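Local coordinates for protein cellulosomal scaffoldin (Acetivibrio cellulolyticus, PDB 3ZUC) that binds crystalline cellulose through this family 3b carbohydrate-binding module, one domain of a large cellulosomal scaffoldin that probably also hydrolyses beta-1,4-glucan linkages, at residues F11-Q16 against Y23-L28; H44-V49 against D122-N127; K53-W58 against G71-M76. All coordinates share one frame; numbering follows the deposited sequence. Where two conformers were deposited one is given.

Overall arrangement
All three contacts belong to one beta-sandwich domain. Interaction 1 joins two neighbouring strands of one sheet by backbone hydrogen bonds. Interaction 2 ties a strand of the other sheet to an irregular loop through side-chain and backbone hydrogen bonds and a calcium ion, and has the largest share of buried residues. Interaction 3 lies near the surface, where edge strands of the two sheets meet through aromatic packing and bridging waters, with no direct hydrogen bond. Interactions 1 and 2 touch where Asn12 OD1 meets Asn127 N and Asn12 ND2 meets Tyr45 OH; interactions 2 and 3 touch inside the sandwich, where Phe47 packs on Gln55 and Phe73.

Interaction 1: F11-Q16 against Y23-L28; sequences FNAGTQ and YPKFRL
Phe11 and Lys25 form an antiparallel hydrogen-bonded pair, with Phe11 N to Lys25 O and Lys25 N to Phe11 O both 3.0 Å, and beyond the non-hydrogen-bonded pair Asn12–Pro24 the bond from Ala13 N to Tyr23 O, 2.9 Å long and nearly straight at 172°, is the last direct bond before the strands part. Asn12 CA adds a C-H...O contact to that same Tyr23 carbonyl. On the face shared by Phe11 and Lys25 the two side chains run alongside each other. Phe11 CG sits between its backbone N and carbonyl carbon (chi1 73°), which swings the ring toward the neighbouring strand, and CZ comes 3.6 Å from Lys25 CE. These are the adjoining strands 6-12 and 24-30 of one sheet of the CBM3 beta-sandwich, here at the end where they diverge into loops. The lysine chain bends at chi3 (63°), its CD resting 3.8 Å from Ala13 CB, while NZ is hydrogen-bonded to Gln107. Ala13 CB packs on Tyr23 CB, and Gly14 lies obliquely against the tyrosine ring. A water bridges the segments: it accepts from Asn12 ND2 and Tyr23 N and donates to Gly14 O, 2.7 Å away; Asn12 OD1 accepts from Asn127 N.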
loop_
_atom_site.group_PDB
_atom_site.type_symbol
_atom_site.label_atom_id
_atom_site.label_comp_id
_atom_site.label_asym_id
_atom_site.label_seq_id
_atom_site.Cartn_x
_atom_site.Cartn_y
_atom_site.Cartn_z
ATOM N N PHE A 11 0.279 8.141 3.594
ATOM C CA PHE A 11 1.423 9.038 3.464
ATOM C C PHE A 11 2.692 8.204 3.515
ATOM O O PHE A 11 2.670 7.018 3.850
ATOM C CB PHE A 11 1.435 10.196 4.486
ATOM C CG PHE A 11 1.766 9.828 5.921
ATOM C CD1 PHE A 11 0.849 9.191 6.730
ATOM C CD2 PHE A 11 2.972 10.202 6.474
ATOM C CE1 PHE A 11 1.120 8.913 8.062
ATOM C CE2 PHE A 11 3.263 9.928 7.807
ATOM C CZ PHE A 11 2.335 9.293 8.603
ATOM N N ASN A 12 3.802 8.835 3.148
ATOM C CA ASN A 12 5.112 8.219 3.192
ATOM C C ASN A 12 5.848 8.630 4.460
ATOM O O ASN A 12 6.001 9.835 4.719
ATOM C CB ASN A 12 5.956 8.679 1.989
ATOM C CG ASN A 12 5.459 8.102 0.676
ATOM O OD1 ASN A 12 4.604 8.677 0.004
ATOM N ND2 ASN A 12 5.970 6.925 0.325
ATOM N N ALA A 13 6.322 7.671 5.254
ATOM C CA ALA A 13 6.972 8.028 6.528
ATOM C C ALA A 13 8.343 8.638 6.352
ATOM O O ALA A 13 8.811 9.342 7.243
ATOM C CB ALA A 13 7.073 6.840 7.465
ATOM N N GLY A 14 8.999 8.328 5.237
ATOM C CA GLY A 14 10.294 8.872 4.848
ATOM C C GLY A 14 10.174 9.415 3.438
ATOM O O GLY A 14 9.674 8.728 2.544
ATOM N N THR A 15 10.618 10.648 3.240
ATOM C CA THR A 15 10.391 11.339 1.987
ATOM C C THR A 15 11.670 11.806 1.276
ATOM O O THR A 15 11.614 12.680 0.417
ATOM C CB THR A 15 9.432 12.515 2.161
ATOM O OG1 THR A 15 9.958 13.371 3.172
ATOM C CG2 THR A 15 8.033 12.045 2.524
ATOM N N GLN A 16 12.808 11.174 1.608
ATOM C CA GLN A 16 14.112 11.401 0.940
ATOM C C GLN A 16 13.999 10.995 -0.559
ATOM O O GLN A 16 13.609 9.864 -0.843
ATOM C CB GLN A 16 15.242 10.576 1.668
ATOM C CG GLN A 16 16.719 10.959 1.309
ATOM C CD GLN A 16 17.851 10.158 2.007
ATOM O OE1 GLN A 16 17.709 8.992 2.346
ATOM N NE2 GLN A 16 19.021 10.813 2.173
ATOM N N TYR A 23 8.644 3.757 2.481
ATOM C CA TYR A 23 7.979 3.676 3.795
ATOM C C TYR A 23 6.470 3.943 3.696
ATOM O O TYR A 23 5.956 4.933 4.222
ATOM C CB TYR A 23 8.586 4.721 4.740
ATOM C CG TYR A 23 10.068 4.621 5.028
ATOM C CD1 TYR A 23 11.025 5.146 4.165
ATOM C CD2 TYR A 23 10.519 4.086 6.223
ATOM C CE1 TYR A 23 12.384 5.108 4.482
ATOM C CE2 TYR A 23 11.849 4.034 6.533
ATOM C CZ TYR A 23 12.791 4.552 5.666
ATOM O OH TYR A 23 14.106 4.501 6.034
ATOM N N PRO A 24 5.714 3.051 3.049
ATOM C CA PRO A 24 4.289 3.294 2.901
ATOM C C PRO A 24 3.524 3.151 4.208
ATOM O O PRO A 24 3.729 2.188 4.942
ATOM C CB PRO A 24 3.868 2.193 1.913
ATOM C CG PRO A 24 4.851 1.091 2.161
ATOM C CD PRO A 24 6.136 1.797 2.411
ATOM N N LYS A 25 2.622 4.096 4.462
ATOM C CA LYS A 25 1.703 4.032 5.586
ATOM C C LYS A 25 0.285 4.233 5.082
ATOM O O LYS A 25 -0.021 5.278 4.506
ATOM C CB LYS A 25 2.029 5.134 6.636
ATOM C CG LYS A 25 3.298 4.877 7.356
ATOM C CD LYS A 25 3.549 5.850 8.457
ATOM C CE LYS A 25 2.513 5.811 9.559
ATOM N NZ LYS A 25 3.114 6.256 10.876
ATOM N N PHE A 26 -0.571 3.245 5.316
ATOM C CA PHE A 26 -1.958 3.307 4.930
ATOM C C PHE A 26 -2.849 3.380 6.163
ATOM O O PHE A 26 -2.556 2.755 7.185
ATOM C CB PHE A 26 -2.376 2.024 4.192
ATOM C CG PHE A 26 -1.774 1.831 2.827
ATOM C CD1 PHE A 26 -0.533 1.270 2.650
ATOM C CD2 PHE A 26 -2.499 2.180 1.696
ATOM C CE1 PHE A 26 -0.037 1.080 1.327
ATOM C CE2 PHE A 26 -2.023 1.978 0.424
ATOM C CZ PHE A 26 -0.814 1.446 0.251
ATOM N N ARG A 27 -3.968 4.085 6.050
ATOM C CA ARG A 27 -5.047 3.993 7.028
ATOM C C ARG A 27 -6.297 3.601 6.273
ATOM O O ARG A 27 -6.694 4.274 5.321
ATOM C CB ARG A 27 -5.254 5.298 7.801
ATOM C CG ARG A 27 -6.371 5.171 8.851
ATOM C CD ARG A 27 -6.285 6.229 9.922
ATOM N NE ARG A 27 -6.526 7.548 9.375
ATOM C CZ ARG A 27 -6.275 8.669 10.032
ATOM N NH1 ARG A 27 -5.751 8.623 11.252
ATOM N NH2 ARG A 27 -6.542 9.826 9.460
ATOM N N LEU A 28 -6.885 2.493 6.694
ATOM C CA LEU A 28 -8.060 1.930 6.057
ATOM C C LEU A 28 -9.245 2.104 6.984
ATOM O O LEU A 28 -9.179 1.679 8.135
ATOM C CB LEU A 28 -7.860 0.444 5.789
ATOM C CG LEU A 28 -6.572 0.067 5.057
ATOM C CD1 LEU A 28 -6.524 -1.444 4.869
ATOM C CD2 LEU A 28 -6.374 0.831 3.750
HETATM O O HOH W 1 8.722 6.418 1.402
#

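Interaction 2: H44-V49 against D122-N127; sequences HYYFTV and DDYSFN. With CA (calcium ion), chain B; EDO (1,2-ethanediol), chain C.
Thr48 and Asp122 approach from opposite directions and meet at a calcium ion, which takes Thr48 O and OG1, Asp122 OD1, Asp123 OD1 and a water; Asp50 and Asn119 complete the site. Thr48 OG1, set between its backbone N and carbonyl carbon (chi1 64°), reaches the metal at 2.4 Å and also donates to Asp122 OD2 at 2.7 Å, on the syn side but 32° out of the carboxylate plane. Direct hydrogen bonds extend this grip. Thr48 N meets Asp123 OD1 from above the carboxylate plane, at 2.9 Å, so that oxygen serves metal and backbone together. Ser125 OG accepts from Tyr46 N at 2.8 Å and bonds to Lys138 O, and Ser125 N returns a bond to Tyr46 O at 3.1 Å. A second water links Tyr45 OH to Asp123 OD2, the hydroxyl also bonding Asn12 ND2. Among apolar contacts, Ser125 CB lies over one face of the Tyr45 ring, 3.6 Å from its centroid, a CH-pi contact, and Tyr46 CB packs on Tyr124 CD1, the two rings oblique to each other. The type I turn from Asp123 to Phe126 sits against the end of strand 42-47, which runs between strands 83-91 and 140-143 in its sheet.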
loop_
_atom_site.group_PDB
_atom_site.type_symbol
_atom_site.label_atom_id
_atom_site.label_comp_id
_atom_site.label_asym_id
_atom_site.label_seq_id
_atom_site.Cartn_x
_atom_site.Cartn_y
_atom_site.Cartn_z
ATOM N N HIS A 44 -2.140 -1.598 -3.416
ATOM C CA HIS A 44 -0.998 -1.404 -4.308
ATOM C C HIS A 44 -0.313 -0.051 -4.092
ATOM O O HIS A 44 -0.974 0.982 -3.934
ATOM C CB HIS A 44 -1.385 -1.439 -5.792
ATOM C CG HIS A 44 -1.815 -2.769 -6.293
ATOM N ND1 HIS A 44 -2.254 -2.952 -7.587
ATOM C CD2 HIS A 44 -1.860 -3.975 -5.697
ATOM C CE1 HIS A 44 -2.568 -4.225 -7.764
ATOM N NE2 HIS A 44 -2.337 -4.869 -6.630
ATOM N N TYR A 45 1.008 -0.104 -4.170
ATOM C CA TYR A 45 1.879 1.074 -4.198
ATOM C C TYR A 45 2.739 0.973 -5.462
ATOM O O TYR A 45 3.491 0.003 -5.613
ATOM C CB TYR A 45 2.752 1.133 -2.951
ATOM C CG TYR A 45 3.601 2.378 -2.852
ATOM C CD1 TYR A 45 4.860 2.444 -3.432
ATOM C CD2 TYR A 45 3.125 3.513 -2.197
ATOM C CE1 TYR A 45 5.628 3.599 -3.357
ATOM C CE2 TYR A 45 3.876 4.670 -2.121
ATOM C CZ TYR A 45 5.133 4.710 -2.692
ATOM O OH TYR A 45 5.854 5.880 -2.558
ATOM N N TYR A 46 2.618 1.950 -6.354
ATOM C CA TYR A 46 3.249 1.946 -7.671
ATOM C C TYR A 46 4.497 2.822 -7.696
ATOM O O TYR A 46 4.503 3.940 -7.166
ATOM C CB TYR A 46 2.255 2.493 -8.705
ATOM C CG TYR A 46 1.013 1.658 -8.866
ATOM C CD1 TYR A 46 1.005 0.574 -9.735
ATOM C CD2 TYR A 46 -0.146 1.921 -8.150
ATOM C CE1 TYR A 46 -0.103 -0.223 -9.902
ATOM C CE2 TYR A 46 -1.267 1.131 -8.307
ATOM C CZ TYR A 46 -1.254 0.055 -9.178
ATOM O OH TYR A 46 -2.395 -0.708 -9.329
ATOM N N PHE A 47 5.544 2.327 -8.347
ATOM C CA PHE A 47 6.812 3.021 -8.328
ATOM C C PHE A 47 7.671 2.610 -9.519
ATOM O O PHE A 47 7.374 1.637 -10.218
ATOM C CB PHE A 47 7.542 2.754 -6.985
ATOM C CG PHE A 47 7.912 1.308 -6.745
ATOM C CD1 PHE A 47 6.979 0.386 -6.276
ATOM C CD2 PHE A 47 9.217 0.860 -6.954
ATOM C CE1 PHE A 47 7.334 -0.934 -6.043
ATOM C CE2 PHE A 47 9.571 -0.448 -6.715
ATOM C CZ PHE A 47 8.633 -1.355 -6.253
ATOM N N THR A 48 8.754 3.355 -9.726
ATOM C CA THR A 48 9.824 2.936 -10.620
ATOM C C THR A 48 10.990 2.446 -9.766
ATOM O O THR A 48 11.427 3.143 -8.840
ATOM C CB THR A 48 10.289 4.019 -11.588
ATOM O OG1 THR A 48 10.851 5.090 -10.840
ATOM C CG2 THR A 48 9.144 4.525 -12.446
ATOM N N VAL A 49 11.462 1.238 -10.039
ATOM C CA VAL A 49 12.414 0.578 -9.162
ATOM C C VAL A 49 13.814 1.194 -9.162
ATOM O O VAL A 49 14.522 1.057 -8.170
ATOM C CB VAL A 49 12.440 -0.945 -9.476
ATOM C CG1 VAL A 49 13.064 -1.244 -10.834
ATOM C CG2 VAL A 49 13.103 -1.755 -8.381
ATOM N N ASP A 122 10.083 10.208 -8.692
ATOM C CA ASP A 122 9.320 9.887 -9.891
ATOM C C ASP A 122 8.254 8.817 -9.690
ATOM O O ASP A 122 7.617 8.420 -10.660
ATOM C CB ASP A 122 10.238 9.494 -11.045
ATOM C CG ASP A 122 10.899 8.134 -10.863
ATOM O OD1 ASP A 122 11.105 7.717 -9.705
ATOM O OD2 ASP A 122 11.228 7.499 -11.895
ATOM N N ASP A 123 8.043 8.346 -8.465
ATOM C CA ASP A 123 7.139 7.233 -8.266
ATOM C C ASP A 123 5.683 7.678 -8.292
ATOM O O ASP A 123 5.302 8.621 -7.601
ATOM C CB ASP A 123 7.441 6.555 -6.930
ATOM C CG ASP A 123 8.805 5.881 -6.905
ATOM O OD1 ASP A 123 9.348 5.606 -8.002
ATOM O OD2 ASP A 123 9.293 5.599 -5.775
ATOM N N TYR A 124 4.855 6.946 -9.024
ATOM C CA TYR A 124 3.440 7.270 -9.178
ATOM C C TYR A 124 2.753 7.469 -7.823
ATOM O O TYR A 124 1.973 8.408 -7.656
ATOM C CB TYR A 124 2.755 6.150 -9.964
ATOM C CG TYR A 124 1.285 6.298 -10.208
ATOM C CD1 TYR A 124 0.336 5.780 -9.338
ATOM C CD2 TYR A 124 0.838 6.887 -11.368
ATOM C CE1 TYR A 124 -1.010 5.872 -9.598
ATOM C CE2 TYR A 124 -0.504 6.987 -11.647
ATOM C CZ TYR A 124 -1.432 6.490 -10.760
ATOM O OH TYR A 124 -2.771 6.609 -11.055
ATOM N N SER A 125 3.016 6.586 -6.864
ATOM C CA SER A 125 2.318 6.630 -5.587
ATOM C C SER A 125 2.965 7.522 -4.517
ATOM O O SER A 125 2.376 7.700 -3.447
ATOM C CB SER A 125 2.156 5.225 -5.014
ATOM O OG SER A 125 1.368 4.386 -5.835
ATOM N N PHE A 126 4.160 8.050 -4.769
ATOM C CA PHE A 126 4.883 8.786 -3.737
ATOM C C PHE A 126 4.256 10.143 -3.472
ATOM O O PHE A 126 3.938 10.888 -4.405
ATOM C CB PHE A 126 6.325 8.996 -4.206
ATOM C CG PHE A 126 7.204 9.773 -3.246
ATOM C CD1 PHE A 126 7.500 9.283 -1.988
ATOM C CD2 PHE A 126 7.804 10.951 -3.654
ATOM C CE1 PHE A 126 8.351 9.960 -1.135
ATOM C CE2 PHE A 126 8.676 11.631 -2.812
ATOM C CZ PHE A 126 8.947 11.137 -1.552
ATOM N N ASN A 127 4.111 10.466 -2.193
ATOM C CA ASN A 127 3.628 11.763 -1.761
ATOM C C ASN A 127 4.777 12.472 -1.053
ATOM O O ASN A 127 5.169 12.108 0.050
ATOM C CB ASN A 127 2.412 11.596 -0.862
ATOM C CG ASN A 127 1.765 12.915 -0.566
ATOM O OD1 ASN A 127 2.460 13.907 -0.392
ATOM N ND2 ASN A 127 0.449 12.951 -0.521
HETATM CA CA CA B . 11.614 5.613 -8.639
HETATM C C1 EDO C . -2.856 -3.983 -11.892
HETATM O O1 EDO C . -3.627 -3.950 -10.695
HETATM C C2 EDO C . -1.850 -2.850 -11.894
HETATM O O2 EDO C . -2.522 -1.589 -11.787
HETATM O O HOH W 2 8.310 6.043 -3.287
HETATM O O HOH W 3 11.690 4.537 -6.418
#

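Interaction 3: K53-W58 against G71-M76; sequences KAQTFW and GTFVKM
Gln55 and Phe73 make the close-packed part of this contact. Gln55 CB stands over the centre of the Phe73 ring, 3.6 Å from the centroid and only 12° off the ring normal, a CH-pi contact made square on the face. Phe73 CG is anti to its carbonyl carbon (chi1 -62°), a setting that carries the ring across to the facing strand. The two side chains cross at about a right angle, and beyond CB the glutamine chain passes outward, its amide group ending over and past the rim of the ring. At the rim of the same ring Phe57 N lies near the plane, with Phe73 CE1 3.8 Å away. Phe57 CB adds a longer touch to Phe73 CZ, at 4.1 Å. Farther inside, Phe110 meets Phe73 edge-to-face, and Phe47 and Leu87 pack on it as well.

Toward Gly71 the strands are held through solvent. Phe57 CD2 comes 3.5 Å from Gly71 N, with the glycine oblique to the ring, yet no hydrogen bond passes directly between the segments. Two waters stand in instead: one accepts from Phe57 N and donates to Gly71 O at 2.8 Å, the other accepts from Gly71 N and donates to Phe57 O at 2.9 Å. The N and O of both Phe57 and Gly71 are thus each met by water.

The axes of 55-58 and 71-76 pass 6.3 Å apart and run at 147° to each other; they belong to strands 55-61 and 69-80, outermost strands of different sheets, and their meeting closes one side of the CBM3 beta-sandwich.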
loop_
_atom_site.group_PDB
_atom_site.type_symbol
_atom_site.label_atom_id
_atom_site.label_comp_id
_atom_site.label_asym_id
_atom_site.label_seq_id
_atom_site.Cartn_x
_atom_site.Cartn_y
_atom_site.Cartn_z
ATOM N N LYS A 53 16.090 -5.248 -8.376
ATOM C CA LYS A 53 16.743 -6.186 -7.477
ATOM C C LYS A 53 15.622 -6.919 -6.748
ATOM O O LYS A 53 14.484 -6.439 -6.689
ATOM C CB LYS A 53 17.606 -5.466 -6.429
ATOM C CG LYS A 53 18.710 -4.598 -7.015
ATOM C CD LYS A 53 19.825 -5.432 -7.653
ATOM C CE LYS A 53 20.796 -4.618 -8.480
ATOM N NZ LYS A 53 21.434 -3.518 -7.697
ATOM N N ALA A 54 15.924 -8.084 -6.192
ATOM C CA ALA A 54 15.019 -8.715 -5.241
ATOM C C ALA A 54 14.626 -7.658 -4.206
ATOM O O ALA A 54 15.497 -6.907 -3.762
ATOM C CB ALA A 54 15.718 -9.884 -4.553
ATOM N N GLN A 55 13.338 -7.594 -3.851
ATOM C CA GLN A 55 12.852 -6.686 -2.831
ATOM C C GLN A 55 12.089 -7.458 -1.769
ATOM O O GLN A 55 11.517 -8.510 -2.039
ATOM C CB GLN A 55 11.946 -5.625 -3.464
ATOM C CG GLN A 55 12.754 -4.668 -4.344
ATOM C CD GLN A 55 11.860 -3.897 -5.283
ATOM O OE1 GLN A 55 11.323 -4.491 -6.261
ATOM N NE2 GLN A 55 11.656 -2.648 -5.039
ATOM N N THR A 56 12.083 -6.891 -0.572
ATOM C CA THR A 56 11.362 -7.436 0.569
ATOM C C THR A 56 10.514 -6.335 1.180
ATOM O O THR A 56 10.987 -5.212 1.350
ATOM C CB THR A 56 12.331 -7.976 1.624
ATOM O OG1 THR A 56 13.173 -8.957 1.037
ATOM C CG2 THR A 56 11.574 -8.611 2.782
ATOM N N PHE A 57 9.273 -6.687 1.510
ATOM C CA PHE A 57 8.379 -5.855 2.304
ATOM C C PHE A 57 8.300 -6.399 3.727
ATOM O O PHE A 57 8.143 -7.601 3.931
ATOM C CB PHE A 57 6.979 -5.876 1.675
ATOM C CG PHE A 57 5.926 -5.159 2.494
ATOM C CD1 PHE A 57 5.815 -3.791 2.457
ATOM C CD2 PHE A 57 5.070 -5.856 3.321
ATOM C CE1 PHE A 57 4.846 -3.133 3.193
ATOM C CE2 PHE A 57 4.093 -5.188 4.069
ATOM C CZ PHE A 57 3.996 -3.836 4.008
ATOM N N TRP A 58 8.336 -5.473 4.681
ATOM C CA TRP A 58 8.081 -5.780 6.073
ATOM C C TRP A 58 6.931 -4.912 6.554
ATOM O O TRP A 58 6.939 -3.705 6.354
ATOM C CB TRP A 58 9.313 -5.469 6.926
ATOM C CG TRP A 58 10.559 -6.191 6.511
ATOM C CD1 TRP A 58 10.974 -7.441 6.881
ATOM C CD2 TRP A 58 11.582 -5.684 5.638
ATOM N NE1 TRP A 58 12.188 -7.739 6.280
ATOM C CE2 TRP A 58 12.571 -6.678 5.510
ATOM C CE3 TRP A 58 11.745 -4.498 4.931
ATOM C CZ2 TRP A 58 13.714 -6.504 4.723
ATOM C CZ3 TRP A 58 12.875 -4.329 4.153
ATOM C CH2 TRP A 58 13.837 -5.326 4.053
ATOM N N GLY A 71 3.731 -8.660 1.710
ATOM C CA GLY A 71 3.874 -7.934 0.471
ATOM C C GLY A 71 4.640 -8.731 -0.551
ATOM O O GLY A 71 5.583 -9.464 -0.226
ATOM N N THR A 72 4.262 -8.532 -1.811
ATOM C CA THR A 72 4.973 -9.070 -2.953
ATOM C C THR A 72 5.123 -7.971 -3.997
ATOM O O THR A 72 4.462 -6.934 -3.920
ATOM C CB THR A 72 4.254 -10.276 -3.556
ATOM O OG1 THR A 72 2.935 -9.876 -3.900
ATOM C CG2 THR A 72 4.225 -11.461 -2.616
ATOM N N PHE A 73 6.018 -8.199 -4.949
ATOM C CA PHE A 73 6.339 -7.210 -5.983
ATOM C C PHE A 73 6.017 -7.782 -7.346
ATOM O O PHE A 73 6.371 -8.927 -7.649
ATOM C CB PHE A 73 7.813 -6.811 -5.887
ATOM C CG PHE A 73 8.111 -6.164 -4.572
ATOM C CD1 PHE A 73 8.437 -6.930 -3.462
ATOM C CD2 PHE A 73 7.969 -4.798 -4.414
ATOM C CE1 PHE A 73 8.621 -6.337 -2.223
ATOM C CE2 PHE A 73 8.160 -4.211 -3.174
ATOM C CZ PHE A 73 8.473 -4.988 -2.087
ATOM N N VAL A 74 5.380 -6.957 -8.170
ATOM C CA VAL A 74 4.913 -7.355 -9.488
ATOM C C VAL A 74 5.378 -6.307 -10.490
ATOM O O VAL A 74 5.386 -5.121 -10.182
ATOM C CB VAL A 74 3.359 -7.457 -9.506
ATOM C CG1 VAL A 74 2.878 -7.982 -10.858
ATOM C CG2 VAL A 74 2.876 -8.334 -8.373
ATOM N N LYS A 75 5.757 -6.729 -11.694
ATOM C CA LYS A 75 6.105 -5.779 -12.741
ATOM C C LYS A 75 4.854 -5.233 -13.408
ATOM O O LYS A 75 3.905 -5.970 -13.695
ATOM C CB LYS A 75 6.980 -6.427 -13.817
ATOM C CG LYS A 75 8.186 -7.139 -13.337
ATOM C CD LYS A 75 9.097 -6.201 -12.720
ATOM C CE LYS A 75 10.572 -6.616 -12.874
ATOM N NZ LYS A 75 10.900 -7.621 -11.871
ATOM N N MET A 76 4.867 -3.932 -13.694
ATOM C CA MET A 76 3.879 -3.344 -14.575
ATOM C C MET A 76 4.125 -3.833 -15.983
ATOM O O MET A 76 5.267 -4.007 -16.411
ATOM C CB MET A 76 3.988 -1.835 -14.551
ATOM C CG MET A 76 3.558 -1.235 -13.271
ATOM S SD MET A 76 1.781 -1.253 -13.002
ATOM C CE MET A 76 1.280 -0.074 -14.237
HETATM O O HOH W 4 8.257 -9.332 0.669
HETATM O O HOH W 5 5.996 -9.410 3.354
#